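Local coordinates for protein hypoxanthine-guanine phosphoribosyltransferase (Thermus thermophilus, PDB 3ACC) that probably catalyses the magnesium-dependent transfer of a phosphoribosyl group from PRPP to hypoxanthine or guanine, making IMP or GMP in purine salvage, at residues D66-S71 with K87-P92; V98-D103 with Y113-L118; V126-L131 with P143-G148. All coordinates share one frame; numbering follows the deposited sequence.

Contact 1 (D66-S71 with K87-P92); sequences DFIAIS and KDLRLP
Asp66 to Ala69 and Lys87 to Leu91 run side by side in nearly opposite directions, their end-to-end lines 163° apart. At one end, Lys87 N donates to Ala69 O at 3.1 Å, and a weak bond returns from Ala69 N to Lys87 O. At the other end a side chain takes over from the backbone. Asp66 OD2 accepts two successive amides, Arg90 N at 2.7 Å and Leu91 N at 2.9 Å. Arg90 N meets the syn lone pair of Asp66 OD2, while Leu91 N comes from the syn side, 34° out of the carboxylate plane. A water also donates to this oxygen and to Leu91 O. The second oxygen, Asp66 OD1, accepts Phe67 N at 2.8 Å. Both carboxylate oxygens are therefore held, which fixes the rotation of the buried group and pins the loop to the strand. Lys87 starts with CG anti to its backbone N (chi1 -180°) and stays extended as far as CE. Its aliphatic chain lies along the strand, with CE 3.1 Å from Phe67 O. Ala69 CB packs on Lys87 CB at 3.5 Å. Strand 64-69 is an outermost strand of the parallel sheet within this chain, and strand 40-45 is its neighbour. Leu89 packs on Tyr117 and Leu118 of helix 109-120, and the Phe67 ring meets Phe49 of the second subunit edge-to-face.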
loop_
_atom_site.group_PDB
_atom_site.type_symbol
_atom_site.label_atom_id
_atom_site.label_comp_id
_atom_site.label_asym_id
_atom_site.label_seq_id
_atom_site.Cartn_x
_atom_site.Cartn_y
_atom_site.Cartn_z
ATOM N N ASP A 66 -5.984 8.686 0.748
ATOM C CA ASP A 66 -4.793 9.513 0.704
ATOM C C ASP A 66 -3.719 8.816 1.535
ATOM O O ASP A 66 -3.999 7.855 2.252
ATOM C CB ASP A 66 -5.064 10.913 1.256
ATOM C CG ASP A 66 -4.195 11.969 0.596
ATOM O OD1 ASP A 66 -3.168 11.601 -0.013
ATOM O OD2 ASP A 66 -4.531 13.165 0.690
ATOM N N PHE A 67 -2.492 9.304 1.427
ATOM C CA PHE A 67 -1.367 8.713 2.133
ATOM C C PHE A 67 -0.518 9.805 2.762
ATOM O O PHE A 67 -0.194 10.794 2.106
ATOM C CB PHE A 67 -0.512 7.913 1.147
ATOM C CG PHE A 67 -1.218 6.727 0.554
ATOM C CD1 PHE A 67 -0.961 5.443 1.028
ATOM C CD2 PHE A 67 -2.159 6.893 -0.456
ATOM C CE1 PHE A 67 -1.635 4.339 0.504
ATOM C CE2 PHE A 67 -2.840 5.801 -0.986
ATOM C CZ PHE A 67 -2.580 4.518 -0.505
ATOM N N ILE A 68 -0.168 9.637 4.032
ATOM C CA ILE A 68 0.669 10.620 4.708
ATOM C C ILE A 68 1.715 9.938 5.587
ATOM O O ILE A 68 1.569 8.774 5.957
ATOM C CB ILE A 68 -0.169 11.597 5.577
ATOM C CG1 ILE A 68 -0.596 10.937 6.889
ATOM C CG2 ILE A 68 -1.375 12.064 4.794
ATOM C CD1 ILE A 68 -1.459 9.731 6.727
ATOM N N ALA A 69 2.775 10.670 5.902
ATOM C CA ALA A 69 3.847 10.154 6.741
ATOM C C ALA A 69 3.982 11.065 7.957
ATOM O O ALA A 69 3.863 12.285 7.839
ATOM C CB ALA A 69 5.147 10.120 5.957
ATOM N N ILE A 70 4.221 10.475 9.125
ATOM C CA ILE A 70 4.362 11.253 10.351
ATOM C C ILE A 70 5.286 10.560 11.354
ATOM O O ILE A 70 5.349 9.331 11.410
ATOM C CB ILE A 70 2.983 11.499 11.014
ATOM C CG1 ILE A 70 3.149 12.370 12.261
ATOM C CG2 ILE A 70 2.329 10.170 11.368
ATOM C CD1 ILE A 70 1.845 12.713 12.948
ATOM N N SER A 71 6.003 11.359 12.140
ATOM C CA SER A 71 6.925 10.827 13.140
ATOM C C SER A 71 6.635 11.389 14.528
ATOM O O SER A 71 6.119 12.498 14.662
ATOM C CB SER A 71 8.367 11.146 12.744
ATOM O OG SER A 71 8.688 10.561 11.494
ATOM N N LYS A 87 4.957 13.570 5.249
ATOM C CA LYS A 87 4.201 13.647 3.999
ATOM C C LYS A 87 2.829 14.275 4.248
ATOM O O LYS A 87 2.051 13.783 5.068
ATOM C CB LYS A 87 4.038 12.253 3.386
ATOM C CG LYS A 87 3.262 12.248 2.079
ATOM C CD LYS A 87 3.165 10.851 1.487
ATOM C CE LYS A 87 2.261 10.841 0.260
ATOM N NZ LYS A 87 2.726 11.786 -0.794
ATOM N N ASP A 88 2.535 15.356 3.530
ATOM C CA ASP A 88 1.274 16.072 3.687
ATOM C C ASP A 88 0.085 15.502 2.924
ATOM O O ASP A 88 0.236 14.664 2.033
ATOM C CB ASP A 88 1.452 17.540 3.292
ATOM C CG ASP A 88 2.364 18.288 4.237
ATOM O OD1 ASP A 88 3.551 17.913 4.341
ATOM O OD2 ASP A 88 1.892 19.250 4.876
ATOM N N LEU A 89 -1.101 15.982 3.290
ATOM C CA LEU A 89 -2.351 15.564 2.668
ATOM C C LEU A 89 -2.472 16.189 1.288
ATOM O O LEU A 89 -2.006 17.304 1.062
ATOM C CB LEU A 89 -3.540 16.003 3.522
ATOM C CG LEU A 89 -3.732 15.339 4.886
ATOM C CD1 LEU A 89 -4.881 16.011 5.618
ATOM C CD2 LEU A 89 -4.012 13.860 4.700
ATOM N N ARG A 90 -3.119 15.477 0.372
ATOM C CA ARG A 90 -3.293 15.971 -0.983
ATOM C C ARG A 90 -4.758 16.264 -1.288
ATOM O O ARG A 90 -5.073 17.221 -1.990
ATOM C CB ARG A 90 -2.738 14.944 -1.969
ATOM C CG ARG A 90 -2.470 15.481 -3.357
ATOM C CD ARG A 90 -1.365 14.675 -4.005
ATOM N NE ARG A 90 -0.150 14.717 -3.195
ATOM C CZ ARG A 90 0.936 13.988 -3.431
ATOM N NH1 ARG A 90 0.967 13.152 -4.461
ATOM N NH2 ARG A 90 1.994 14.096 -2.637
ATOM N N LEU A 91 -5.656 15.438 -0.758
ATOM C CA LEU A 91 -7.087 15.623 -0.979
ATOM C C LEU A 91 -7.715 16.303 0.229
ATOM O O LEU A 91 -7.245 16.141 1.353
ATOM C CB LEU A 91 -7.776 14.280 -1.234
ATOM C CG LEU A 91 -7.548 13.617 -2.598
ATOM C CD1 LEU A 91 -6.086 13.257 -2.755
ATOM C CD2 LEU A 91 -8.418 12.373 -2.720
ATOM N N PRO A 92 -8.780 17.090 0.006
ATOM C CA PRO A 92 -9.469 17.798 1.088
ATOM C C PRO A 92 -10.138 16.847 2.071
ATOM O O PRO A 92 -10.637 15.795 1.680
ATOM C CB PRO A 92 -10.494 18.659 0.344
ATOM C CG PRO A 92 -9.855 18.875 -1.000
ATOM C CD PRO A 92 -9.304 17.509 -1.308
HETATM O O HOH W 1 -6.520 13.852 2.281
HETATM O O HOH W 2 -0.535 12.912 0.001
#

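Contact 2 (V98-D103 with Y113-L118); sequences VIVVED and YLLDYL. With 5GP (guanosine-5'-monophosphate), chain B.
Val100 points at the helix and spreads its two methyls over three leucines. Its CG1 lies anti to the backbone N (chi1 176°), which aims it at Leu114. These two side chains meet tip to tip, with CG1 3.9 Å from Leu114 CD2. The other methyl, CG2, faces Leu118, whose side chain crosses it at a slant. Here CG2 lies a tight 3.5 Å from Leu118 CD1. Leu115 CD2 reaches the same methyl more loosely, at 4.3 Å. The axes of strand 98-102 and helix 113-118 run nearly antiparallel, at 156°, and approach to 11.0 Å. The chain turns a corner at Asp103, which meets GMP. Asp103 grips both ribose hydroxyls: O3' donates to OD1 at 2.7 Å, and O2' donates to OD2 at 3.1 Å. With an alanine here, both ribose hydroxyls would probably lose their carboxylate acceptor and the sugar be held less firmly. Asp103 N donates to Glu102 OE2 at 3.2 Å. This strand-loop-helix unit is the PRPP-binding motif of type I phosphoribosyltransferases, and Thr107, Gly108 and Thr110 also bind GMP. Strand 97-102 lies between strands 40-45 and 125-130, and helix 109-120 covers its Val98 and Val100 face, also touching Ile42 and Val44.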
loop_
_atom_site.group_PDB
_atom_site.type_symbol
_atom_site.label_atom_id
_atom_site.label_comp_id
_atom_site.label_asym_id
_atom_site.label_seq_id
_atom_site.Cartn_x
_atom_site.Cartn_y
_atom_site.Cartn_z
ATOM N N VAL A 98 -13.813 10.980 7.603
ATOM C CA VAL A 98 -12.470 10.424 7.586
ATOM C C VAL A 98 -12.210 9.183 8.431
ATOM O O VAL A 98 -12.682 9.067 9.564
ATOM C CB VAL A 98 -11.464 11.511 8.018
ATOM C CG1 VAL A 98 -10.053 10.926 8.115
ATOM C CG2 VAL A 98 -11.511 12.671 7.032
ATOM N N ILE A 99 -11.443 8.260 7.863
ATOM C CA ILE A 99 -11.060 7.046 8.558
ATOM C C ILE A 99 -9.550 6.919 8.466
ATOM O O ILE A 99 -9.001 6.732 7.379
ATOM C CB ILE A 99 -11.670 5.778 7.933
ATOM C CG1 ILE A 99 -13.198 5.821 8.025
ATOM C CG2 ILE A 99 -11.113 4.536 8.657
ATOM C CD1 ILE A 99 -13.865 4.624 7.393
ATOM N N VAL A 100 -8.884 7.032 9.608
ATOM C CA VAL A 100 -7.434 6.910 9.662
ATOM C C VAL A 100 -7.073 5.425 9.681
ATOM O O VAL A 100 -7.675 4.640 10.422
ATOM C CB VAL A 100 -6.865 7.580 10.935
ATOM C CG1 VAL A 100 -5.362 7.351 11.025
ATOM C CG2 VAL A 100 -7.174 9.068 10.920
ATOM N N VAL A 101 -6.115 5.034 8.846
ATOM C CA VAL A 101 -5.680 3.640 8.806
ATOM C C VAL A 101 -4.246 3.582 9.312
ATOM O O VAL A 101 -3.314 4.075 8.673
ATOM C CB VAL A 101 -5.776 3.057 7.380
ATOM C CG1 VAL A 101 -5.332 1.592 7.380
ATOM C CG2 VAL A 101 -7.212 3.169 6.885
ATOM N N GLU A 102 -4.090 2.982 10.483
ATOM C CA GLU A 102 -2.803 2.880 11.149
ATOM C C GLU A 102 -2.312 1.434 11.262
ATOM O O GLU A 102 -3.104 0.491 11.155
ATOM C CB GLU A 102 -2.941 3.487 12.547
ATOM C CG GLU A 102 -1.650 3.612 13.284
ATOM C CD GLU A 102 -0.742 4.630 12.650
ATOM O OE1 GLU A 102 -0.989 5.840 12.838
ATOM O OE2 GLU A 102 0.206 4.218 11.956
ATOM N N ASP A 103 -1.009 1.256 11.480
ATOM C CA ASP A 103 -0.465 -0.090 11.628
ATOM C C ASP A 103 -0.611 -0.590 13.064
ATOM O O ASP A 103 -1.264 -1.602 13.318
ATOM C CB ASP A 103 1.009 -0.147 11.184
ATOM C CG ASP A 103 1.885 0.907 11.851
ATOM O OD1 ASP A 103 1.365 1.754 12.605
ATOM O OD2 ASP A 103 3.113 0.887 11.605
ATOM N N TYR A 113 -1.238 13.181 17.806
ATOM C CA TYR A 113 -0.856 14.356 17.022
ATOM C C TYR A 113 -1.630 14.397 15.713
ATOM O O TYR A 113 -2.150 15.436 15.325
ATOM C CB TYR A 113 0.644 14.349 16.710
ATOM C CG TYR A 113 1.536 14.777 17.855
ATOM C CD1 TYR A 113 1.223 15.896 18.630
ATOM C CD2 TYR A 113 2.722 14.097 18.132
ATOM C CE1 TYR A 113 2.069 16.327 19.651
ATOM C CE2 TYR A 113 3.576 14.520 19.149
ATOM C CZ TYR A 113 3.244 15.635 19.905
ATOM O OH TYR A 113 4.085 16.059 20.910
ATOM N N LEU A 114 -1.707 13.254 15.040
ATOM C CA LEU A 114 -2.409 13.158 13.768
ATOM C C LEU A 114 -3.884 13.530 13.877
ATOM O O LEU A 114 -4.411 14.265 13.035
ATOM C CB LEU A 114 -2.268 11.746 13.202
ATOM C CG LEU A 114 -3.002 11.456 11.892
ATOM C CD1 LEU A 114 -2.639 12.513 10.840
ATOM C CD2 LEU A 114 -2.629 10.051 11.416
ATOM N N LEU A 115 -4.557 13.028 14.908
ATOM C CA LEU A 115 -5.968 13.346 15.090
ATOM C C LEU A 115 -6.162 14.849 15.296
ATOM O O LEU A 115 -7.097 15.432 14.754
ATOM C CB LEU A 115 -6.543 12.562 16.274
ATOM C CG LEU A 115 -6.592 11.042 16.072
ATOM C CD1 LEU A 115 -7.108 10.363 17.328
ATOM C CD2 LEU A 115 -7.488 10.711 14.874
ATOM N N ASP A 116 -5.279 15.482 16.067
ATOM C CA ASP A 116 -5.397 16.923 16.288
ATOM C C ASP A 116 -5.177 17.648 14.968
ATOM O O ASP A 116 -5.869 18.611 14.656
ATOM C CB ASP A 116 -4.368 17.414 17.309
ATOM C CG ASP A 116 -4.648 16.909 18.707
ATOM O OD1 ASP A 116 -5.839 16.793 19.064
ATOM O OD2 ASP A 116 -3.676 16.643 19.452
ATOM N N TYR A 117 -4.206 17.173 14.196
ATOM C CA TYR A 117 -3.896 17.760 12.900
ATOM C C TYR A 117 -5.110 17.690 11.976
ATOM O O TYR A 117 -5.499 18.686 11.362
ATOM C CB TYR A 117 -2.728 17.014 12.255
ATOM C CG TYR A 117 -2.324 17.562 10.908
ATOM C CD1 TYR A 117 -1.665 18.787 10.800
ATOM C CD2 TYR A 117 -2.601 16.857 9.737
ATOM C CE1 TYR A 117 -1.290 19.294 9.559
ATOM C CE2 TYR A 117 -2.232 17.356 8.490
ATOM C CZ TYR A 117 -1.578 18.573 8.409
ATOM O OH TYR A 117 -1.203 19.065 7.181
ATOM N N LEU A 118 -5.705 16.505 11.882
ATOM C CA LEU A 118 -6.866 16.304 11.026
ATOM C C LEU A 118 -8.084 17.093 11.496
ATOM O O LEU A 118 -8.823 17.651 10.683
ATOM C CB LEU A 118 -7.216 14.814 10.952
ATOM C CG LEU A 118 -6.163 13.902 10.310
ATOM C CD1 LEU A 118 -6.638 12.458 10.346
ATOM C CD2 LEU A 118 -5.910 14.340 8.880
HETATM P P 5GP B . 3.214 5.418 19.038
HETATM O O1P 5GP B . 4.000 5.281 20.279
HETATM O O2P 5GP B . 3.188 6.957 18.601
HETATM O O3P 5GP B . 1.707 4.913 19.287
HETATM O "O5'" 5GP B . 3.903 4.488 17.901
HETATM C "C5'" 5GP B . 3.630 5.048 16.621
HETATM C "C4'" 5GP B . 4.421 4.296 15.547
HETATM O "O4'" 5GP B . 5.538 3.564 16.145
HETATM C "C3'" 5GP B . 3.549 3.212 14.889
HETATM O "O3'" 5GP B . 2.734 3.769 13.857
HETATM C "C2'" 5GP B . 4.608 2.263 14.330
HETATM O "O2'" 5GP B . 5.102 2.702 13.056
HETATM C "C1'" 5GP B . 5.714 2.315 15.407
HETATM N N9 5GP B . 5.658 1.109 16.253
HETATM C C8 5GP B . 5.181 1.003 17.538
HETATM N N7 5GP B . 5.291 -0.233 17.953
HETATM C C5 5GP B . 5.842 -0.984 16.970
HETATM C C6 5GP B . 6.201 -2.367 16.826
HETATM O O6 5GP B . 6.017 -3.163 17.735
HETATM N N1 5GP B . 6.757 -2.779 15.638
HETATM C C2 5GP B . 6.964 -1.883 14.609
HETATM N N2 5GP B . 7.517 -2.312 13.430
HETATM N N3 5GP B . 6.632 -0.607 14.736
HETATM C C4 5GP B . 6.082 -0.127 15.873
#

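Contact 3 (V126-L131 with P143-G148); sequences VRVAAL and PIHYLG
Val128 O is gripped by two consecutive amides of 143-148. Tyr146 N donates to it at 2.9 Å, nearly in line with the C=O bond, and His145 N adds a weak, bent bond. The parallel pairing continues from there: Ala130 N bonds to Tyr146 O, and Gly148 N bonds to Ala130 O. Before the strand pairing begins, a side chain stands in for the backbone. His145 ND1 accepts Val128 N at 3.0 Å, with the donor 31° out of the ring plane. As an acceptor, ND1 is probably unprotonated. Arg127 lies across the same imidazole. Its CG sits over the ring centre, 3.7 Å from the centroid, a CH-pi contact. Its guanidinium is nearly parallel to the imidazole, with the planes 10° apart. The Arg127 chain is extended from CG to NE, which carries NH1 to Tyr146 OH at 2.8 Å. The hydroxyl meets the guanidinium at its edge, in plane, while the tyrosine ring is turned 51° from it. Asp33 also hydrogen-bonds this hydroxyl. On the face opposite Ala129 and Tyr146, Ala130 CB packs on Ile144 CG2 at 4.1 Å, near Val105. Gly148 lies so close to Leu131 O that a CB on it would clash. Backbone and imidazole together thus fasten strand 146-150 to strand 125-130 in the parallel sheet. The Arg127, Tyr146 and Asp33 groups form a polar chain, in which the nearby aspartate and arginine would probably polarise the phenol.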
loop_
_atom_site.group_PDB
_atom_site.type_symbol
_atom_site.label_atom_id
_atom_site.label_comp_id
_atom_site.label_asym_id
_atom_site.label_seq_id
_atom_site.Cartn_x
_atom_site.Cartn_y
_atom_site.Cartn_z
ATOM N N VAL A 126 -14.280 11.570 12.244
ATOM C CA VAL A 126 -13.012 10.864 12.183
ATOM C C VAL A 126 -13.090 9.604 13.023
ATOM O O VAL A 126 -13.466 9.653 14.195
ATOM C CB VAL A 126 -11.824 11.717 12.726
ATOM C CG1 VAL A 126 -10.516 10.924 12.594
ATOM C CG2 VAL A 126 -11.709 13.025 11.966
ATOM N N ARG A 127 -12.758 8.474 12.409
ATOM C CA ARG A 127 -12.718 7.197 13.104
ATOM C C ARG A 127 -11.367 6.571 12.795
ATOM O O ARG A 127 -10.729 6.907 11.793
ATOM C CB ARG A 127 -13.861 6.283 12.669
ATOM C CG ARG A 127 -15.160 6.621 13.381
ATOM C CD ARG A 127 -16.224 5.566 13.191
ATOM N NE ARG A 127 -17.426 5.905 13.944
ATOM C CZ ARG A 127 -18.541 5.185 13.937
ATOM N NH1 ARG A 127 -18.613 4.075 13.210
ATOM N NH2 ARG A 127 -19.585 5.576 14.657
ATOM N N VAL A 128 -10.928 5.663 13.655
ATOM C CA VAL A 128 -9.626 5.050 13.481
ATOM C C VAL A 128 -9.648 3.545 13.317
ATOM O O VAL A 128 -10.357 2.835 14.029
ATOM C CB VAL A 128 -8.717 5.394 14.681
ATOM C CG1 VAL A 128 -7.339 4.795 14.487
ATOM C CG2 VAL A 128 -8.640 6.906 14.852
ATOM N N ALA A 129 -8.866 3.072 12.356
ATOM C CA ALA A 129 -8.715 1.651 12.094
ATOM C C ALA A 129 -7.225 1.399 12.291
ATOM O O ALA A 129 -6.398 2.107 11.717
ATOM C CB ALA A 129 -9.119 1.325 10.668
ATOM N N ALA A 130 -6.888 0.422 13.128
ATOM C CA ALA A 130 -5.491 0.074 13.393
ATOM C C ALA A 130 -5.388 -1.439 13.448
ATOM O O ALA A 130 -6.216 -2.097 14.076
ATOM C CB ALA A 130 -5.030 0.674 14.721
ATOM N N LEU A 131 -4.382 -2.003 12.793
ATOM C CA LEU A 131 -4.244 -3.450 12.809
ATOM C C LEU A 131 -3.956 -3.969 14.209
ATOM O O LEU A 131 -4.514 -4.986 14.619
ATOM C CB LEU A 131 -3.124 -3.907 11.874
ATOM C CG LEU A 131 -2.896 -5.422 11.884
ATOM C CD1 LEU A 131 -4.146 -6.135 11.386
ATOM C CD2 LEU A 131 -1.709 -5.766 11.010
ATOM N N PRO A 143 -8.576 7.041 20.442
ATOM C CA PRO A 143 -9.605 6.106 19.994
ATOM C C PRO A 143 -9.217 5.164 18.867
ATOM O O PRO A 143 -8.466 5.526 17.960
ATOM C CB PRO A 143 -10.744 7.032 19.582
ATOM C CG PRO A 143 -10.003 8.207 18.990
ATOM C CD PRO A 143 -8.857 8.415 19.974
ATOM N N ILE A 144 -9.724 3.937 18.951
ATOM C CA ILE A 144 -9.519 2.946 17.908
ATOM C C ILE A 144 -10.887 2.307 17.717
ATOM O O ILE A 144 -11.293 1.450 18.496
ATOM C CB ILE A 144 -8.504 1.858 18.299
ATOM C CG1 ILE A 144 -7.167 2.490 18.685
ATOM C CG2 ILE A 144 -8.295 0.923 17.111
ATOM C CD1 ILE A 144 -6.061 1.478 18.889
ATOM N N HIS A 145 -11.607 2.731 16.685
ATOM C CA HIS A 145 -12.944 2.204 16.438
ATOM C C HIS A 145 -12.957 0.858 15.730
ATOM O O HIS A 145 -13.923 0.107 15.834
ATOM C CB HIS A 145 -13.756 3.212 15.622
ATOM C CG HIS A 145 -13.719 4.600 16.178
ATOM N ND1 HIS A 145 -12.615 5.417 16.066
ATOM C CD2 HIS A 145 -14.640 5.304 16.881
ATOM C CE1 HIS A 145 -12.856 6.564 16.677
ATOM N NE2 HIS A 145 -14.077 6.520 17.181
ATOM N N TYR A 146 -11.888 0.560 15.005
ATOM C CA TYR A 146 -11.789 -0.689 14.269
ATOM C C TYR A 146 -10.413 -1.279 14.534
ATOM O O TYR A 146 -9.433 -0.958 13.855
ATOM C CB TYR A 146 -12.001 -0.420 12.777
ATOM C CG TYR A 146 -13.321 0.264 12.497
ATOM C CD1 TYR A 146 -14.525 -0.427 12.624
ATOM C CD2 TYR A 146 -13.374 1.619 12.171
ATOM C CE1 TYR A 146 -15.750 0.212 12.437
ATOM C CE2 TYR A 146 -14.593 2.270 11.984
ATOM C CZ TYR A 146 -15.775 1.558 12.120
ATOM O OH TYR A 146 -16.981 2.187 11.942
ATOM N N LEU A 147 -10.353 -2.141 15.541
ATOM C CA LEU A 147 -9.102 -2.765 15.941
ATOM C C LEU A 147 -8.985 -4.201 15.471
ATOM O O LEU A 147 -9.917 -4.992 15.614
ATOM C CB LEU A 147 -8.956 -2.720 17.464
ATOM C CG LEU A 147 -7.720 -3.412 18.046
ATOM C CD1 LEU A 147 -6.462 -2.815 17.436
ATOM C CD2 LEU A 147 -7.712 -3.251 19.565
ATOM N N GLY A 148 -7.828 -4.531 14.907
ATOM C CA GLY A 148 -7.609 -5.885 14.443
ATOM C C GLY A 148 -7.393 -6.801 15.634
ATOM O O GLY A 148 -8.209 -7.679 15.912
#

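The contacts follow one another along the chain and all reach the same parallel sheet. Contact 1 lies at strand 64-69, an outermost strand within this chain. Contact 2 covers strand 97-102 with helix 109-120, and contact 3 joins strands 125-130 and 146-150. The centre of contact 2 is about 10 Å from each of the others, while the centres of contacts 1 and 3 are about 18 Å apart, with nearest atoms about 10 Å apart. Contacts 1 and 2 touch where Ile70 CD1 packs 4.2 Å from Leu114 N. Contacts 2 and 3 share probable backbone hydrogen bonds through Ala129. Contact 2 therefore links the subunit-facing edge to the sheet interior and carries residues that bind GMP.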